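Local atomic coordinates of RNase NGR3 (Nicotiana glutinosa, PDB entry 1VD3), a protein that probably cleaves RNA as an endoribonuclease of the RNase T2 family, and is seen here with the nucleotide 2'-UMP in its active-site pocket. Residues 6-11 and 45-50; 62-67 and 96-101; 66-71 and 107-112. All coordinates share one frame; numbering follows the deposited sequence.

Overall arrangement
Contact 1 is the buried one: it joins the first strand, 10-16, to strand 41-48 through backbone bonds and aromatic packing. Contacts 2 and 3 lie nearer the surface, their centres about 9 Å apart, and share Glu66 and Ser67 of the loop before helix 73-79. That loop passes first along helix 91-102 in contact 2, by weak indole bonds and leucine packing, and then reaches the start of helix 109-123 in contact 3, where charged groups dominate. Contacts 1 and 2 both touch the bound nucleotide, contact 1 beside its base and contact 2 at its phosphate, whereas contact 3, partly buried, joins the loop to helix 109-123 by a salt bridge.

Contact 1. Residues 6-11 and 45-50; sequences QDFDFF and LWPNYE. With U2P (phosphoric acid mono-[2-(2,4-dioxo-3,4-dihydro-2H-pyrimidin-1-yl)-4-hydroxy-5-hydroxymethyl-tetrahydro-furan-3-yl] ester), chain B.
Phe8, Phe10 and Phe11 pack along the end of strand 41-48, where its antiparallel pairing with the start of strand 10-16 is interrupted by a classic beta bulge. Asp9 and Phe10 both face Asn48, and both their N atoms donate to Asn48 O, from Asp9 N at 3.0 Å and from Phe10 N at 3.3 Å; Asn48 N returns a bond to Phe10 O. The neighbouring pair, Phe11 with Pro47, is a non-hydrogen-bonded one, a place where proline's missing N-H costs nothing.

The tight part is apolar. Pro47 CB sits almost squarely over the Phe8 ring, 3.7 Å from its centroid, in a CH-pi contact; the first torsion of Phe8 (chi1 49°) tucks the ring between its own N and carbonyl carbon. Phe11 CE2 comes within 3.7 Å of Pro47 CG, meeting it obliquely, and Leu45 CG reaches 3.6 Å from Phe11 CD2. On the other face of the sheet, Phe10 lies alongside Asn48, whose CB rests over the rim of its ring.

The solvent side, at Asp9 and the exposed Glu50, is polar and more sparsely packed. One short bond holds it, Glu50 N to the anti lone pair of Asp9 OD1 at 2.6 Å, and a water joins Asp9 O to Glu50 OE2.

Trp46 turns the other way, laying one indole face against the uracil, with CE3 3.5 Å from U2P N3, and giving its NE1 hydrogen to Glu97. With an alanine at Trp46 the uracil would probably lose its flat wall, and Glu97 the indole N-H that it accepts.

Strand 10-16 continues the sheet to strand 171-181 by the backbone of Phe11 and Val180. Helix 109-123 bonds to Leu45 O through Tyr112 OH, and helix 91-102 stacks His101 on Trp46.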
loop_
_atom_site.group_PDB
_atom_site.type_symbol
_atom_site.label_atom_id
_atom_site.label_comp_id
_atom_site.label_asym_id
_atom_site.label_seq_id
_atom_site.Cartn_x
_atom_site.Cartn_y
_atom_site.Cartn_z
ATOM N N GLN A 6 -13.313 -13.925 -13.607
ATOM C CA GLN A 6 -14.507 -13.155 -13.944
ATOM C C GLN A 6 -14.157 -11.786 -14.514
ATOM O O GLN A 6 -15.029 -11.066 -15.001
ATOM C CB GLN A 6 -15.401 -12.989 -12.711
ATOM C CG GLN A 6 -16.148 -14.255 -12.325
ATOM C CD GLN A 6 -17.090 -14.724 -13.419
ATOM O OE1 GLN A 6 -18.053 -14.037 -13.763
ATOM N NE2 GLN A 6 -16.813 -15.899 -13.977
ATOM N N ASP A 7 -12.877 -11.435 -14.446
ATOM C CA ASP A 7 -12.390 -10.163 -14.967
ATOM C C ASP A 7 -12.821 -8.964 -14.124
ATOM O O ASP A 7 -13.825 -9.008 -13.413
ATOM C CB ASP A 7 -12.855 -9.982 -16.416
ATOM C CG ASP A 7 -12.218 -8.782 -17.089
ATOM O OD1 ASP A 7 -10.971 -8.693 -17.092
ATOM O OD2 ASP A 7 -12.965 -7.933 -17.621
ATOM N N PHE A 8 -12.042 -7.895 -14.213
ATOM C CA PHE A 8 -12.299 -6.663 -13.475
ATOM C C PHE A 8 -11.791 -5.501 -14.322
ATOM O O PHE A 8 -11.311 -5.720 -15.428
ATOM C CB PHE A 8 -11.591 -6.718 -12.119
ATOM C CG PHE A 8 -10.150 -7.130 -12.208
ATOM C CD1 PHE A 8 -9.138 -6.178 -12.203
ATOM C CD2 PHE A 8 -9.807 -8.475 -12.325
ATOM C CE1 PHE A 8 -7.802 -6.555 -12.316
ATOM C CE2 PHE A 8 -8.472 -8.868 -12.439
ATOM C CZ PHE A 8 -7.467 -7.904 -12.435
ATOM N N ASP A 9 -11.876 -4.275 -13.812
ATOM C CA ASP A 9 -11.458 -3.115 -14.593
ATOM C C ASP A 9 -10.041 -2.601 -14.376
ATOM O O ASP A 9 -9.391 -2.158 -15.325
ATOM C CB ASP A 9 -12.450 -1.971 -14.366
ATOM C CG ASP A 9 -13.865 -2.342 -14.762
ATOM O OD1 ASP A 9 -14.810 -1.935 -14.052
ATOM O OD2 ASP A 9 -14.031 -3.036 -15.788
ATOM N N PHE A 10 -9.566 -2.643 -13.136
ATOM C CA PHE A 10 -8.225 -2.164 -12.821
ATOM C C PHE A 10 -7.833 -2.597 -11.411
ATOM O O PHE A 10 -8.636 -3.193 -10.689
ATOM C CB PHE A 10 -8.197 -0.635 -12.896
ATOM C CG PHE A 10 -9.069 0.031 -11.861
ATOM C CD1 PHE A 10 -8.548 0.405 -10.626
ATOM C CD2 PHE A 10 -10.423 0.243 -12.108
ATOM C CE1 PHE A 10 -9.363 0.978 -9.651
ATOM C CE2 PHE A 10 -11.247 0.814 -11.138
ATOM C CZ PHE A 10 -10.716 1.183 -9.907
ATOM N N PHE A 11 -6.596 -2.289 -11.030
ATOM C CA PHE A 11 -6.099 -2.601 -9.695
ATOM C C PHE A 11 -5.846 -1.333 -8.917
ATOM O O PHE A 11 -5.369 -0.345 -9.467
ATOM C CB PHE A 11 -4.721 -3.276 -9.707
ATOM C CG PHE A 11 -4.704 -4.677 -10.206
ATOM C CD1 PHE A 11 -4.357 -4.948 -11.525
ATOM C CD2 PHE A 11 -4.919 -5.738 -9.332
ATOM C CE1 PHE A 11 -4.212 -6.259 -11.969
ATOM C CE2 PHE A 11 -4.778 -7.056 -9.767
ATOM C CZ PHE A 11 -4.422 -7.317 -11.088
ATOM N N LEU A 45 -2.608 -5.307 -3.445
ATOM C CA LEU A 45 -2.872 -5.055 -4.865
ATOM C C LEU A 45 -4.304 -5.568 -5.028
ATOM O O LEU A 45 -4.544 -6.777 -4.968
ATOM C CB LEU A 45 -1.900 -5.862 -5.730
ATOM C CG LEU A 45 -2.021 -5.736 -7.251
ATOM C CD1 LEU A 45 -1.917 -4.276 -7.675
ATOM C CD2 LEU A 45 -0.926 -6.570 -7.902
ATOM N N TRP A 46 -5.246 -4.651 -5.230
ATOM C CA TRP A 46 -6.658 -5.011 -5.302
ATOM C C TRP A 46 -7.415 -4.887 -6.619
ATOM O O TRP A 46 -7.522 -3.800 -7.178
ATOM C CB TRP A 46 -7.468 -4.202 -4.280
ATOM C CG TRP A 46 -6.919 -4.086 -2.892
ATOM C CD1 TRP A 46 -6.160 -4.998 -2.213
ATOM C CD2 TRP A 46 -7.188 -3.023 -1.968
ATOM N NE1 TRP A 46 -5.946 -4.569 -0.918
ATOM C CE2 TRP A 46 -6.567 -3.359 -0.745
ATOM C CE3 TRP A 46 -7.899 -1.818 -2.058
ATOM C CZ2 TRP A 46 -6.633 -2.530 0.381
ATOM C CZ3 TRP A 46 -7.966 -0.992 -0.932
ATOM C CH2 TRP A 46 -7.337 -1.354 0.266
ATOM N N PRO A 47 -7.961 -6.004 -7.120
ATOM C CA PRO A 47 -8.729 -5.972 -8.367
ATOM C C PRO A 47 -9.980 -5.149 -8.024
ATOM O O PRO A 47 -10.581 -5.362 -6.969
ATOM C CB PRO A 47 -9.060 -7.442 -8.602
ATOM C CG PRO A 47 -7.875 -8.154 -7.999
ATOM C CD PRO A 47 -7.665 -7.390 -6.715
ATOM N N ASN A 48 -10.368 -4.218 -8.890
ATOM C CA ASN A 48 -11.532 -3.367 -8.620
ATOM C C ASN A 48 -12.390 -3.140 -9.867
ATOM O O ASN A 48 -11.951 -3.393 -10.992
ATOM C CB ASN A 48 -11.048 -2.011 -8.082
ATOM C CG ASN A 48 -12.066 -1.324 -7.187
ATOM O OD1 ASN A 48 -13.063 -0.773 -7.660
ATOM N ND2 ASN A 48 -11.817 -1.351 -5.881
ATOM N N TYR A 49 -13.616 -2.662 -9.650
ATOM C CA TYR A 49 -14.549 -2.348 -10.735
ATOM C C TYR A 49 -14.647 -0.830 -10.822
ATOM O O TYR A 49 -14.446 -0.131 -9.832
ATOM C CB TYR A 49 -15.949 -2.888 -10.433
ATOM C CG TYR A 49 -16.068 -4.389 -10.372
ATOM C CD1 TYR A 49 -16.877 -4.995 -9.412
ATOM C CD2 TYR A 49 -15.420 -5.205 -11.300
ATOM C CE1 TYR A 49 -17.041 -6.372 -9.373
ATOM C CE2 TYR A 49 -15.578 -6.590 -11.272
ATOM C CZ TYR A 49 -16.392 -7.165 -10.302
ATOM O OH TYR A 49 -16.554 -8.529 -10.261
ATOM N N GLU A 50 -14.973 -0.315 -12.000
ATOM C CA GLU A 50 -15.108 1.122 -12.158
ATOM C C GLU A 50 -16.380 1.647 -11.493
ATOM O O GLU A 50 -16.567 2.859 -11.363
ATOM C CB GLU A 50 -15.075 1.492 -13.645
ATOM C CG GLU A 50 -13.661 1.532 -14.201
ATOM C CD GLU A 50 -13.604 1.938 -15.656
ATOM O OE1 GLU A 50 -14.496 2.691 -16.101
ATOM O OE2 GLU A 50 -12.656 1.512 -16.349
HETATM O "O5'" U2P B . -10.321 0.412 5.344
HETATM C "C5'" U2P B . -11.115 -0.397 4.442
HETATM C "C4'" U2P B . -10.525 -1.811 4.348
HETATM O "O4'" U2P B . -11.345 -2.628 3.386
HETATM C "C1'" U2P B . -10.607 -3.182 2.178
HETATM N N1 U2P B . -11.044 -2.662 0.810
HETATM C C6 U2P B . -11.372 -1.328 0.795
HETATM C C5 U2P B . -11.568 -0.609 -0.413
HETATM C C4 U2P B . -11.457 -1.350 -1.690
HETATM O O4 U2P B . -11.511 -0.790 -2.779
HETATM N N3 U2P B . -11.278 -2.765 -1.571
HETATM C C2 U2P B . -11.090 -3.485 -0.367
HETATM O O2 U2P B . -10.981 -4.694 -0.387
HETATM C "C2'" U2P B . -9.153 -3.060 2.685
HETATM O "O2'" U2P B . -8.754 -4.192 3.516
HETATM P P U2P B . -8.314 -5.622 3.030
HETATM O O1P U2P B . -8.081 -6.844 3.758
HETATM O O2P U2P B . -8.881 -5.866 1.668
HETATM O O3P U2P B . -6.915 -5.369 2.735
HETATM C "C3'" U2P B . -9.166 -1.828 3.605
HETATM O "O3'" U2P B . -8.061 -1.964 4.572
HETATM O O HOH W 1 -10.195 0.781 -15.867
#

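Contact 2. Residues 62-67 and 96-101; sequences SSLDES and HEWLKH. With U2P (phosphoric acid mono-[2-(2,4-dioxo-3,4-dihydro-2H-pyrimidin-1-yl)-4-hydroxy-5-hydroxymethyl-tetrahydro-furan-3-yl] ester), chain B.
Trp98 NE1 points at two oxygens of Ser62 and gives each a weak hydrogen bond: OG lies 3.4 Å from NE1, near the plane of the indole, while the bond to the backbone O is bent and that oxygen's place is less sure. Trp98 belongs to helix 91-102, which carries the second conserved active-site sequence of the RNase T2 fold, and the loop 62-64 runs along one flank of it. With CG set anti to its backbone nitrogen (chi1 166°), the indole swings out toward the loop. Tryptophan suits the place because it covers Leu64 and still offers one N-H. Leu64 CD1 comes within 3.9 Å of Trp98 CB, and Phe113 of helix 109-123 touches both side chains.

Another flank of the helix faces the nucleotide. His101 NE2 donates to U2P O2P at 2.5 Å in a nearly straight bond (170°), and Lys100 NZ reaches the same oxygen at 3.0 Å from a fully extended chain. His96 NE2 donates to U2P O1P, at a modelled 2.4 Å that is very short and so not to be pressed. Glu97 and His101 are predicted active-site residues, and His43 adds a further bond to the ligand. Two imidazole N-H groups and a lysine suit a pocket that receives a phosphate, the long lysine passing close by the histidine: its CG lies 3.8 Å above the plane of the His101 ring.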
loop_
_atom_site.group_PDB
_atom_site.type_symbol
_atom_site.label_atom_id
_atom_site.label_comp_id
_atom_site.label_asym_id
_atom_site.label_seq_id
_atom_site.Cartn_x
_atom_site.Cartn_y
_atom_site.Cartn_z
ATOM N N SER A 62 -8.345 -21.826 -2.749
ATOM C CA SER A 62 -6.950 -21.602 -3.117
ATOM C C SER A 62 -6.130 -20.943 -2.019
ATOM O O SER A 62 -5.924 -19.728 -2.036
ATOM C CB SER A 62 -6.875 -20.738 -4.376
ATOM O OG SER A 62 -5.534 -20.373 -4.657
ATOM N N SER A 63 -5.647 -21.744 -1.076
ATOM C CA SER A 63 -4.841 -21.232 0.026
ATOM C C SER A 63 -3.471 -20.779 -0.471
ATOM O O SER A 63 -3.029 -21.176 -1.550
ATOM C CB SER A 63 -4.664 -22.313 1.093
ATOM O OG SER A 63 -4.009 -23.446 0.551
ATOM N N LEU A 64 -2.803 -19.951 0.324
ATOM C CA LEU A 64 -1.484 -19.446 -0.033
ATOM C C LEU A 64 -0.425 -20.530 0.112
ATOM O O LEU A 64 -0.274 -21.120 1.182
ATOM C CB LEU A 64 -1.103 -18.264 0.861
ATOM C CG LEU A 64 0.260 -17.628 0.564
ATOM C CD1 LEU A 64 0.162 -16.814 -0.717
ATOM C CD2 LEU A 64 0.687 -16.735 1.717
ATOM N N ASP A 65 0.303 -20.789 -0.969
ATOM C CA ASP A 65 1.372 -21.781 -0.954
ATOM C C ASP A 65 2.703 -21.046 -0.908
ATOM O O ASP A 65 3.198 -20.563 -1.926
ATOM C CB ASP A 65 1.311 -22.677 -2.196
ATOM C CG ASP A 65 2.538 -23.565 -2.331
ATOM O OD1 ASP A 65 3.036 -24.054 -1.298
ATOM O OD2 ASP A 65 3.003 -23.779 -3.469
ATOM N N GLU A 66 3.268 -20.964 0.291
ATOM C CA GLU A 66 4.532 -20.279 0.527
ATOM C C GLU A 66 5.691 -20.782 -0.315
ATOM O O GLU A 66 6.598 -20.018 -0.650
ATOM C CB GLU A 66 4.916 -20.405 1.996
ATOM C CG GLU A 66 3.871 -19.895 2.949
ATOM C CD GLU A 66 4.237 -20.190 4.381
ATOM O OE1 GLU A 66 5.350 -19.803 4.793
ATOM O OE2 GLU A 66 3.414 -20.812 5.087
ATOM N N SER A 67 5.679 -22.069 -0.642
ATOM C CA SER A 67 6.753 -22.642 -1.435
ATOM C C SER A 67 6.920 -21.909 -2.761
ATOM O O SER A 67 8.031 -21.783 -3.270
ATOM C CB SER A 67 6.493 -24.131 -1.698
ATOM O OG SER A 67 5.351 -24.328 -2.517
ATOM N N HIS A 96 -4.126 -13.670 3.647
ATOM C CA HIS A 96 -5.367 -12.918 3.609
ATOM C C HIS A 96 -5.513 -12.104 2.325
ATOM O O HIS A 96 -6.561 -12.135 1.685
ATOM C CB HIS A 96 -5.445 -11.974 4.810
ATOM C CG HIS A 96 -6.526 -10.946 4.695
ATOM N ND1 HIS A 96 -7.866 -11.264 4.759
ATOM C CD2 HIS A 96 -6.464 -9.608 4.497
ATOM C CE1 HIS A 96 -8.584 -10.166 4.605
ATOM N NE2 HIS A 96 -7.757 -9.147 4.446
ATOM N N GLU A 97 -4.471 -11.359 1.964
ATOM C CA GLU A 97 -4.518 -10.546 0.755
ATOM C C GLU A 97 -4.623 -11.428 -0.487
ATOM O O GLU A 97 -5.342 -11.095 -1.430
ATOM C CB GLU A 97 -3.283 -9.642 0.672
ATOM C CG GLU A 97 -3.282 -8.526 1.718
ATOM C CD GLU A 97 -4.429 -7.541 1.533
ATOM O OE1 GLU A 97 -5.116 -7.222 2.528
ATOM O OE2 GLU A 97 -4.639 -7.071 0.394
ATOM N N TRP A 98 -3.918 -12.555 -0.482
ATOM C CA TRP A 98 -3.974 -13.475 -1.616
ATOM C C TRP A 98 -5.386 -14.036 -1.792
ATOM O O TRP A 98 -5.955 -13.991 -2.880
ATOM C CB TRP A 98 -2.997 -14.643 -1.433
ATOM C CG TRP A 98 -3.260 -15.767 -2.407
ATOM C CD1 TRP A 98 -3.763 -17.003 -2.117
ATOM C CD2 TRP A 98 -3.132 -15.713 -3.834
ATOM N NE1 TRP A 98 -3.964 -17.719 -3.274
ATOM C CE2 TRP A 98 -3.585 -16.952 -4.343
ATOM C CE3 TRP A 98 -2.683 -14.736 -4.732
ATOM C CZ2 TRP A 98 -3.606 -17.240 -5.713
ATOM C CZ3 TRP A 98 -2.703 -15.021 -6.096
ATOM C CH2 TRP A 98 -3.162 -16.265 -6.572
ATOM N N LEU A 99 -5.951 -14.568 -0.716
ATOM C CA LEU A 99 -7.291 -15.147 -0.787
ATOM C C LEU A 99 -8.374 -14.139 -1.152
ATOM O O LEU A 99 -9.206 -14.393 -2.027
ATOM C CB LEU A 99 -7.649 -15.809 0.547
ATOM C CG LEU A 99 -6.907 -17.104 0.891
ATOM C CD1 LEU A 99 -7.274 -17.552 2.301
ATOM C CD2 LEU A 99 -7.266 -18.180 -0.121
ATOM N N LYS A 100 -8.348 -12.990 -0.490
ATOM C CA LYS A 100 -9.348 -11.956 -0.703
ATOM C C LYS A 100 -9.219 -11.192 -2.012
ATOM O O LYS A 100 -10.222 -10.902 -2.666
ATOM C CB LYS A 100 -9.320 -10.958 0.458
ATOM C CG LYS A 100 -10.384 -9.873 0.355
ATOM C CD LYS A 100 -10.409 -8.998 1.590
ATOM C CE LYS A 100 -11.512 -7.953 1.485
ATOM N NZ LYS A 100 -11.515 -7.020 2.639
ATOM N N HIS A 101 -7.989 -10.878 -2.395
ATOM C CA HIS A 101 -7.749 -10.104 -3.607
ATOM C C HIS A 101 -6.982 -10.852 -4.691
ATOM O O HIS A 101 -7.339 -10.792 -5.865
ATOM C CB HIS A 101 -6.992 -8.830 -3.240
ATOM C CG HIS A 101 -7.745 -7.925 -2.315
ATOM N ND1 HIS A 101 -8.872 -7.236 -2.706
ATOM C CD2 HIS A 101 -7.527 -7.586 -1.022
ATOM C CE1 HIS A 101 -9.313 -6.508 -1.697
ATOM N NE2 HIS A 101 -8.514 -6.703 -0.662
HETATM O "O5'" U2P B . -10.321 0.412 5.344
HETATM C "C5'" U2P B . -11.115 -0.397 4.442
HETATM C "C4'" U2P B . -10.525 -1.811 4.348
HETATM O "O4'" U2P B . -11.345 -2.628 3.386
HETATM C "C1'" U2P B . -10.607 -3.182 2.178
HETATM N N1 U2P B . -11.044 -2.662 0.810
HETATM C C6 U2P B . -11.372 -1.328 0.795
HETATM C C5 U2P B . -11.568 -0.609 -0.413
HETATM C C4 U2P B . -11.457 -1.350 -1.690
HETATM O O4 U2P B . -11.511 -0.790 -2.779
HETATM N N3 U2P B . -11.278 -2.765 -1.571
HETATM C C2 U2P B . -11.090 -3.485 -0.367
HETATM O O2 U2P B . -10.981 -4.694 -0.387
HETATM C "C2'" U2P B . -9.153 -3.060 2.685
HETATM O "O2'" U2P B . -8.754 -4.192 3.516
HETATM P P U2P B . -8.314 -5.622 3.030
HETATM O O1P U2P B . -8.081 -6.844 3.758
HETATM O O2P U2P B . -8.881 -5.866 1.668
HETATM O O3P U2P B . -6.915 -5.369 2.735
HETATM C "C3'" U2P B . -9.166 -1.828 3.605
HETATM O "O3'" U2P B . -8.061 -1.964 4.572
#

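Contact 3. Residues 66-71 and 107-112; sequences ESEISD and LGERAY
The guanidinium of Arg110 is met at its edge, nearly in its plane, by the Asp71 carboxylate and by Glu68 O, while the carboxylates of Glu68 and Glu109 lie stacked with their planes 9° apart. Arg110 grips Asp71 end-on: NH1 binds OD1 at 2.7 Å and NH2 binds OD2 at 2.9 Å, each on a syn lone pair. Glu68 O shares NH1 at 3.1 Å, so three fairly straight bonds fix the rotation of the group. Arginine suits the place because its chain, extended from CG to NE, spans from the first turn of helix 109-123 to the loop, where a chi1 of 60° places the Asp71 carboxylate to meet it.

Beside it, Ile69 CG2 rests 4.0 Å from Arg110 CA, and a water links Glu68 OE1 to Arg110 N in the first turn, two residues after the N-cap Gly108. Glu109 OE1 has its strongest partner in the backbone N of Asp65.

The stacked acids are less comfortable: Glu68 OE2 and Glu109 OE1 stand 4.1 Å apart, which would tend to raise the affinity of one for a proton; the Asp65 N-H probably eases this for Glu109, while the Asp65 carboxylate close to Glu68 OE2 would add to it.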
loop_
_atom_site.group_PDB
_atom_site.type_symbol
_atom_site.label_atom_id
_atom_site.label_comp_id
_atom_site.label_asym_id
_atom_site.label_seq_id
_atom_site.Cartn_x
_atom_site.Cartn_y
_atom_site.Cartn_z
ATOM N N GLU A 66 3.268 -20.964 0.291
ATOM C CA GLU A 66 4.532 -20.279 0.527
ATOM C C GLU A 66 5.691 -20.782 -0.315
ATOM O O GLU A 66 6.598 -20.018 -0.650
ATOM C CB GLU A 66 4.916 -20.405 1.996
ATOM C CG GLU A 66 3.871 -19.895 2.949
ATOM C CD GLU A 66 4.237 -20.190 4.381
ATOM O OE1 GLU A 66 5.350 -19.803 4.793
ATOM O OE2 GLU A 66 3.414 -20.812 5.087
ATOM N N SER A 67 5.679 -22.069 -0.642
ATOM C CA SER A 67 6.753 -22.642 -1.435
ATOM C C SER A 67 6.920 -21.909 -2.761
ATOM O O SER A 67 8.031 -21.783 -3.270
ATOM C CB SER A 67 6.493 -24.131 -1.698
ATOM O OG SER A 67 5.351 -24.328 -2.517
ATOM N N GLU A 68 5.816 -21.416 -3.315
ATOM C CA GLU A 68 5.863 -20.711 -4.592
ATOM C C GLU A 68 6.522 -19.338 -4.536
ATOM O O GLU A 68 6.935 -18.802 -5.566
ATOM C CB GLU A 68 4.450 -20.569 -5.159
ATOM C CG GLU A 68 3.836 -21.882 -5.601
ATOM C CD GLU A 68 2.387 -21.736 -6.012
ATOM O OE1 GLU A 68 2.082 -20.828 -6.812
ATOM O OE2 GLU A 68 1.555 -22.534 -5.540
ATOM N N ILE A 69 6.615 -18.764 -3.341
ATOM C CA ILE A 69 7.223 -17.448 -3.182
ATOM C C ILE A 69 8.339 -17.483 -2.142
ATOM O O ILE A 69 8.759 -16.447 -1.631
ATOM C CB ILE A 69 6.170 -16.398 -2.756
ATOM C CG1 ILE A 69 5.494 -16.837 -1.456
ATOM C CG2 ILE A 69 5.132 -16.221 -3.860
ATOM C CD1 ILE A 69 4.543 -15.796 -0.876
ATOM N N SER A 70 8.824 -18.689 -1.860
ATOM C CA SER A 70 9.881 -18.919 -0.879
ATOM C C SER A 70 11.028 -17.912 -0.915
ATOM O O SER A 70 11.415 -17.361 0.115
ATOM C CB SER A 70 10.459 -20.324 -1.070
ATOM O OG SER A 70 9.437 -21.298 -1.032
ATOM N N ASP A 71 11.572 -17.689 -2.104
ATOM C CA ASP A 71 12.696 -16.778 -2.285
ATOM C C ASP A 71 12.344 -15.295 -2.209
ATOM O O ASP A 71 13.232 -14.443 -2.203
ATOM C CB ASP A 71 13.387 -17.085 -3.617
ATOM C CG ASP A 71 12.462 -16.915 -4.806
ATOM O OD1 ASP A 71 11.286 -17.330 -4.716
ATOM O OD2 ASP A 71 12.918 -16.378 -5.834
ATOM N N LEU A 107 -4.028 -13.421 -11.799
ATOM C CA LEU A 107 -2.586 -13.644 -11.744
ATOM C C LEU A 107 -2.255 -14.893 -10.941
ATOM O O LEU A 107 -2.969 -15.241 -10.001
ATOM C CB LEU A 107 -1.886 -12.459 -11.076
ATOM C CG LEU A 107 -1.948 -11.086 -11.744
ATOM C CD1 LEU A 107 -1.272 -10.062 -10.843
ATOM C CD2 LEU A 107 -1.264 -11.138 -13.104
ATOM N N GLY A 108 -1.166 -15.556 -11.320
ATOM C CA GLY A 108 -0.724 -16.729 -10.594
ATOM C C GLY A 108 -0.213 -16.201 -9.271
ATOM O O GLY A 108 0.062 -15.003 -9.158
ATOM N N GLU A 109 -0.073 -17.063 -8.270
ATOM C CA GLU A 109 0.380 -16.602 -6.965
ATOM C C GLU A 109 1.709 -15.848 -6.987
ATOM O O GLU A 109 1.821 -14.757 -6.425
ATOM C CB GLU A 109 0.477 -17.776 -5.989
ATOM C CG GLU A 109 0.805 -17.341 -4.577
ATOM C CD GLU A 109 1.032 -18.508 -3.639
ATOM O OE1 GLU A 109 0.086 -19.295 -3.425
ATOM O OE2 GLU A 109 2.161 -18.630 -3.119
ATOM N N ARG A 110 2.724 -16.413 -7.627
ATOM C CA ARG A 110 4.012 -15.734 -7.657
ATOM C C ARG A 110 3.955 -14.422 -8.445
ATOM O O ARG A 110 4.594 -13.436 -8.071
ATOM C CB ARG A 110 5.089 -16.653 -8.239
ATOM C CG ARG A 110 6.486 -16.081 -8.113
ATOM C CD ARG A 110 7.540 -17.009 -8.707
ATOM N NE ARG A 110 8.856 -16.380 -8.673
ATOM C CZ ARG A 110 9.692 -16.424 -7.639
ATOM N NH1 ARG A 110 9.365 -17.081 -6.530
ATOM N NH2 ARG A 110 10.855 -15.792 -7.713
ATOM N N ALA A 111 3.179 -14.410 -9.525
ATOM C CA ALA A 111 3.053 -13.220 -10.362
ATOM C C ALA A 111 2.388 -12.100 -9.581
ATOM O O ALA A 111 2.740 -10.929 -9.736
ATOM C CB ALA A 111 2.235 -13.539 -11.615
ATOM N N TYR A 112 1.420 -12.471 -8.745
ATOM C CA TYR A 112 0.693 -11.508 -7.922
ATOM C C TYR A 112 1.636 -10.811 -6.946
ATOM O O TYR A 112 1.667 -9.584 -6.850
ATOM C CB TYR A 112 -0.416 -12.221 -7.132
ATOM C CG TYR A 112 -1.218 -11.303 -6.230
ATOM C CD1 TYR A 112 -2.156 -10.411 -6.757
ATOM C CD2 TYR A 112 -1.021 -11.314 -4.853
ATOM C CE1 TYR A 112 -2.875 -9.548 -5.929
ATOM C CE2 TYR A 112 -1.730 -10.458 -4.016
ATOM C CZ TYR A 112 -2.653 -9.576 -4.561
ATOM O OH TYR A 112 -3.333 -8.719 -3.734
HETATM O O HOH W 2 2.759 -18.910 -9.067
#